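Local structure of CocE/NonD family hydrolase (Staphylococcus aureus subsp. aureus COL, 3III) at residues D392-V406 and S499-V513. The protein is probably a serine hydrolase of the alpha/beta-hydrolase class, related to cocaine esterase and X-Pro dipeptidyl-peptidases, whose natural substrate is not established. Residues are numbered along the deposited sequence; the frame is centred on the assembly and turned at random.
Sequences DVSFKYTFDKDTELV and SGTLFKQGETLEVVV
V393, F395 and Y397 pair with V513, V511 and L509 through two backbone hydrogen bonds each, and T403 and L405 pair likewise with F503 and T501. Both ladders are antiparallel. Segments 392-406 and 499-513 thus run together through one sheet, round a shared bend, and into another. At the bend, F399 N donates to E507 O and G506 N to F399 O (2.8 Å). A type II turn from K504 to E507 shapes this corner.

Side chains add polar links. D402 OD1 takes Q505 N at 2.8 Å on its anti lone pair, bracing the turn. S394 OG donates to E510 OE2 (3.0 Å), which it meets on the anti side, 22° out of the carboxylate plane. K396 runs alongside E510, but its NZ stays 4.3 Å from E510 OE2, too far for a salt bridge. The hydroxyls T398 OG1 and T508 OG1 lie 2.9 Å apart. One water joins L405 O, S499 OG and T501 OG1, and T501 OG1 is also hydrogen-bonded to R338.

Apolar packing fills the inside of the bend. The F399 ring brings CE2 to 3.4 Å from F503 CB, and the two ring planes are inclined at 39°. L509 CB reaches the edge of the F399 ring, while Y397 CD2 sits over one face. With its CG anti to the backbone N (chi1 176°), L509 sends CD1 to L405 CD1, 3.6 Å away. L405 CD1 also touches F503 CE2.

The contact lies in the C-terminal non-catalytic beta domain. Strand 392-398 pairs with 508-514 on one edge, and on the other K396 makes backbone hydrogen bonds with H369 and L371. Strand 424-432 flanks 508-514 on its far side. K431 forms a salt bridge with E507. Strands 370-372 and 408-417 pack on V511, and strand 333-338 touches E404 and L502.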
# COMPACT_ATOMS: atom_id res chain seq x y z
N ASP A 392 -26.60 1.39 10.85
CA ASP A 392 -25.56 0.40 11.05
C ASP A 392 -25.86 -0.38 12.30
O ASP A 392 -26.82 -0.08 12.98
CB ASP A 392 -24.19 1.09 11.09
CG ASP A 392 -24.03 2.04 12.28
OD1 ASP A 392 -24.50 1.72 13.38
OD2 ASP A 392 -23.41 3.11 12.10
N VAL A 393 -25.10 -1.44 12.59
CA VAL A 393 -25.15 -1.98 13.95
C VAL A 393 -23.76 -1.84 14.53
O VAL A 393 -22.77 -1.94 13.80
CB VAL A 393 -25.60 -3.44 14.00
CG1 VAL A 393 -27.08 -3.57 13.61
CG2 VAL A 393 -24.71 -4.33 13.17
N SER A 394 -23.67 -1.61 15.83
CA SER A 394 -22.37 -1.48 16.44
C SER A 394 -22.25 -2.15 17.80
O SER A 394 -23.23 -2.46 18.43
CB SER A 394 -21.95 -0.02 16.48
OG SER A 394 -22.42 0.61 17.62
N PHE A 395 -21.01 -2.42 18.18
CA PHE A 395 -20.66 -3.23 19.34
C PHE A 395 -19.43 -2.72 20.02
O PHE A 395 -18.39 -2.54 19.37
CB PHE A 395 -20.40 -4.66 18.89
CG PHE A 395 -21.52 -5.25 18.09
CD1 PHE A 395 -22.55 -5.93 18.71
CD2 PHE A 395 -21.57 -5.08 16.71
CE1 PHE A 395 -23.60 -6.43 18.02
CE2 PHE A 395 -22.67 -5.59 15.98
CZ PHE A 395 -23.65 -6.27 16.62
N LYS A 396 -19.50 -2.53 21.33
CA LYS A 396 -18.45 -1.81 22.05
C LYS A 396 -17.89 -2.60 23.21
O LYS A 396 -18.64 -3.33 23.88
CB LYS A 396 -18.93 -0.51 22.63
CG LYS A 396 -19.38 0.50 21.62
CD LYS A 396 -20.05 1.65 22.37
CE LYS A 396 -20.36 2.77 21.45
NZ LYS A 396 -21.61 3.45 21.85
N TYR A 397 -16.60 -2.38 23.44
CA TYR A 397 -15.88 -2.86 24.61
C TYR A 397 -15.00 -1.73 25.18
O TYR A 397 -14.21 -1.13 24.47
CB TYR A 397 -15.01 -4.04 24.21
CG TYR A 397 -14.22 -4.60 25.35
CD1 TYR A 397 -14.79 -5.49 26.25
CD2 TYR A 397 -12.88 -4.20 25.57
CE1 TYR A 397 -14.09 -5.98 27.35
CE2 TYR A 397 -12.16 -4.67 26.67
CZ TYR A 397 -12.78 -5.58 27.55
OH TYR A 397 -12.11 -6.06 28.64
N THR A 398 -15.16 -1.43 26.47
CA THR A 398 -14.36 -0.43 27.15
C THR A 398 -13.25 -1.13 27.92
O THR A 398 -13.50 -2.02 28.71
CB THR A 398 -15.25 0.39 28.10
OG1 THR A 398 -16.17 1.14 27.29
CG2 THR A 398 -14.43 1.37 28.92
N PHE A 399 -12.01 -0.71 27.68
CA PHE A 399 -10.84 -1.36 28.29
C PHE A 399 -10.66 -0.97 29.74
O PHE A 399 -10.86 0.19 30.12
CB PHE A 399 -9.58 -1.06 27.51
CG PHE A 399 -9.59 -1.67 26.16
CD1 PHE A 399 -9.15 -2.96 25.98
CD2 PHE A 399 -10.13 -0.99 25.10
CE1 PHE A 399 -9.20 -3.55 24.73
CE2 PHE A 399 -10.18 -1.60 23.85
CZ PHE A 399 -9.70 -2.88 23.69
N ASP A 400 -10.32 -1.97 30.52
CA ASP A 400 -10.02 -1.77 31.94
C ASP A 400 -8.54 -1.52 32.18
O ASP A 400 -8.12 -1.16 33.27
CB ASP A 400 -10.43 -3.02 32.72
CG ASP A 400 -11.88 -3.03 33.10
OD1 ASP A 400 -12.45 -1.94 33.38
OD2 ASP A 400 -12.46 -4.14 33.21
N LYS A 401 -7.73 -1.67 31.15
CA LYS A 401 -6.31 -1.37 31.25
C LYS A 401 -5.78 -1.05 29.88
O LYS A 401 -6.39 -1.42 28.91
CB LYS A 401 -5.50 -2.55 31.83
CG LYS A 401 -5.51 -3.82 31.02
CD LYS A 401 -4.81 -4.93 31.84
CE LYS A 401 -4.33 -6.08 30.97
NZ LYS A 401 -5.49 -6.95 30.60
N ASP A 402 -4.68 -0.32 29.83
CA ASP A 402 -4.03 -0.01 28.57
C ASP A 402 -3.76 -1.30 27.77
O ASP A 402 -3.15 -2.22 28.30
CB ASP A 402 -2.70 0.68 28.83
CG ASP A 402 -2.84 2.11 29.36
OD1 ASP A 402 -3.94 2.64 29.57
OD2 ASP A 402 -1.77 2.71 29.52
N THR A 403 -4.22 -1.34 26.52
CA THR A 403 -4.10 -2.52 25.69
C THR A 403 -3.62 -2.12 24.33
O THR A 403 -4.22 -1.22 23.73
CB THR A 403 -5.47 -3.20 25.56
OG1 THR A 403 -5.91 -3.53 26.88
CG2 THR A 403 -5.43 -4.45 24.66
N GLU A 404 -2.60 -2.81 23.82
CA GLU A 404 -2.11 -2.57 22.44
C GLU A 404 -2.56 -3.66 21.49
O GLU A 404 -2.33 -4.85 21.73
CB GLU A 404 -0.60 -2.38 22.39
CG GLU A 404 -0.15 -1.20 23.29
CD GLU A 404 1.33 -0.89 23.28
OE1 GLU A 404 2.16 -1.65 22.73
OE2 GLU A 404 1.67 0.18 23.86
N LEU A 405 -3.21 -3.25 20.41
CA LEU A 405 -3.66 -4.12 19.35
C LEU A 405 -2.82 -3.85 18.10
O LEU A 405 -2.90 -2.78 17.51
CB LEU A 405 -5.13 -3.88 19.03
CG LEU A 405 -6.11 -4.13 20.19
CD1 LEU A 405 -7.48 -4.14 19.56
CD2 LEU A 405 -5.82 -5.40 20.97
N VAL A 406 -2.01 -4.82 17.70
CA VAL A 406 -1.15 -4.64 16.54
C VAL A 406 -1.20 -5.87 15.67
O VAL A 406 -0.69 -6.92 16.04
CB VAL A 406 0.29 -4.32 16.94
CG1 VAL A 406 1.20 -4.15 15.68
CG2 VAL A 406 0.38 -3.03 17.80
N SER A 499 -3.55 -3.02 11.50
CA SER A 499 -3.58 -1.75 12.20
C SER A 499 -2.80 -1.87 13.53
O SER A 499 -2.64 -2.93 14.05
CB SER A 499 -5.03 -1.33 12.44
OG SER A 499 -5.65 -2.14 13.38
N GLY A 500 -2.28 -0.75 14.02
CA GLY A 500 -1.54 -0.69 15.28
C GLY A 500 -2.01 0.46 16.12
O GLY A 500 -1.80 1.62 15.75
N THR A 501 -2.57 0.16 17.29
CA THR A 501 -3.28 1.17 18.07
C THR A 501 -3.26 0.84 19.54
O THR A 501 -3.39 -0.34 19.91
CB THR A 501 -4.78 1.22 17.58
OG1 THR A 501 -4.80 1.04 16.16
CG2 THR A 501 -5.50 2.55 17.98
N LEU A 502 -3.06 1.87 20.36
CA LEU A 502 -3.21 1.81 21.81
C LEU A 502 -4.65 2.13 22.16
O LEU A 502 -5.21 3.15 21.65
CB LEU A 502 -2.35 2.89 22.48
CG LEU A 502 -2.41 3.12 23.99
CD1 LEU A 502 -1.99 1.82 24.73
CD2 LEU A 502 -1.44 4.33 24.29
N PHE A 503 -5.24 1.32 23.04
CA PHE A 503 -6.50 1.66 23.68
C PHE A 503 -6.16 1.82 25.14
O PHE A 503 -5.78 0.85 25.79
CB PHE A 503 -7.57 0.53 23.44
CG PHE A 503 -7.99 0.40 22.03
CD1 PHE A 503 -9.19 0.98 21.58
CD2 PHE A 503 -7.18 -0.22 21.09
CE1 PHE A 503 -9.57 0.89 20.26
CE2 PHE A 503 -7.56 -0.30 19.75
CZ PHE A 503 -8.73 0.26 19.33
N LYS A 504 -6.20 3.05 25.65
CA LYS A 504 -5.90 3.31 27.05
C LYS A 504 -7.04 2.85 27.94
O LYS A 504 -8.15 2.75 27.50
CB LYS A 504 -5.64 4.80 27.32
CG LYS A 504 -4.44 5.42 26.54
CD LYS A 504 -4.46 6.96 26.78
CE LYS A 504 -3.15 7.63 26.43
NZ LYS A 504 -3.17 9.08 26.87
N GLN A 505 -6.74 2.60 29.21
CA GLN A 505 -7.76 2.30 30.19
C GLN A 505 -8.84 3.34 30.09
O GLN A 505 -8.54 4.54 30.12
CB GLN A 505 -7.15 2.37 31.62
CG GLN A 505 -8.22 2.25 32.72
CD GLN A 505 -7.59 2.36 34.10
OE1 GLN A 505 -6.55 3.03 34.27
NE2 GLN A 505 -8.23 1.74 35.08
N GLY A 506 -10.10 2.90 29.99
CA GLY A 506 -11.22 3.83 29.85
C GLY A 506 -11.63 4.14 28.43
O GLY A 506 -12.71 4.71 28.19
N GLU A 507 -10.77 3.80 27.47
CA GLU A 507 -11.10 4.01 26.07
C GLU A 507 -11.87 2.80 25.54
O GLU A 507 -11.83 1.74 26.14
CB GLU A 507 -9.82 4.30 25.25
CG GLU A 507 -9.21 5.69 25.63
CD GLU A 507 -8.08 6.18 24.73
OE1 GLU A 507 -7.18 5.40 24.34
OE2 GLU A 507 -8.08 7.41 24.46
N THR A 508 -12.53 2.96 24.40
CA THR A 508 -13.44 1.94 23.86
C THR A 508 -13.10 1.54 22.45
O THR A 508 -12.79 2.39 21.63
CB THR A 508 -14.83 2.54 23.87
OG1 THR A 508 -15.15 2.85 25.24
CG2 THR A 508 -15.92 1.56 23.26
N LEU A 509 -13.21 0.27 22.14
CA LEU A 509 -13.16 -0.21 20.78
C LEU A 509 -14.57 -0.46 20.35
O LEU A 509 -15.40 -1.04 21.12
CB LEU A 509 -12.32 -1.51 20.71
CG LEU A 509 -12.24 -2.20 19.34
CD1 LEU A 509 -10.93 -3.06 19.22
CD2 LEU A 509 -13.46 -3.05 19.06
N GLU A 510 -14.87 -0.03 19.14
CA GLU A 510 -16.20 -0.19 18.58
C GLU A 510 -16.10 -0.86 17.22
O GLU A 510 -15.35 -0.42 16.35
CB GLU A 510 -16.88 1.15 18.42
CG GLU A 510 -18.34 1.06 17.93
CD GLU A 510 -18.94 2.45 17.70
OE1 GLU A 510 -18.19 3.40 17.33
OE2 GLU A 510 -20.15 2.61 17.91
N VAL A 511 -16.84 -1.95 17.07
CA VAL A 511 -17.05 -2.56 15.78
C VAL A 511 -18.31 -1.96 15.18
O VAL A 511 -19.34 -1.93 15.83
CB VAL A 511 -17.32 -4.07 15.92
CG1 VAL A 511 -17.86 -4.60 14.59
CG2 VAL A 511 -16.10 -4.78 16.31
N VAL A 512 -18.27 -1.59 13.89
CA VAL A 512 -19.42 -1.09 13.17
C VAL A 512 -19.60 -2.01 11.95
O VAL A 512 -18.63 -2.35 11.28
CB VAL A 512 -19.19 0.33 12.65
CG1 VAL A 512 -20.38 0.81 11.81
CG2 VAL A 512 -18.86 1.29 13.80
N VAL A 513 -20.84 -2.40 11.66
CA VAL A 513 -21.18 -3.15 10.47
C VAL A 513 -22.29 -2.39 9.76
O VAL A 513 -23.30 -1.98 10.38
CB VAL A 513 -21.58 -4.60 10.80
CG1 VAL A 513 -21.90 -5.39 9.47
CG2 VAL A 513 -20.50 -5.31 11.59
O HOH W 1 -5.21 -1.60 16.05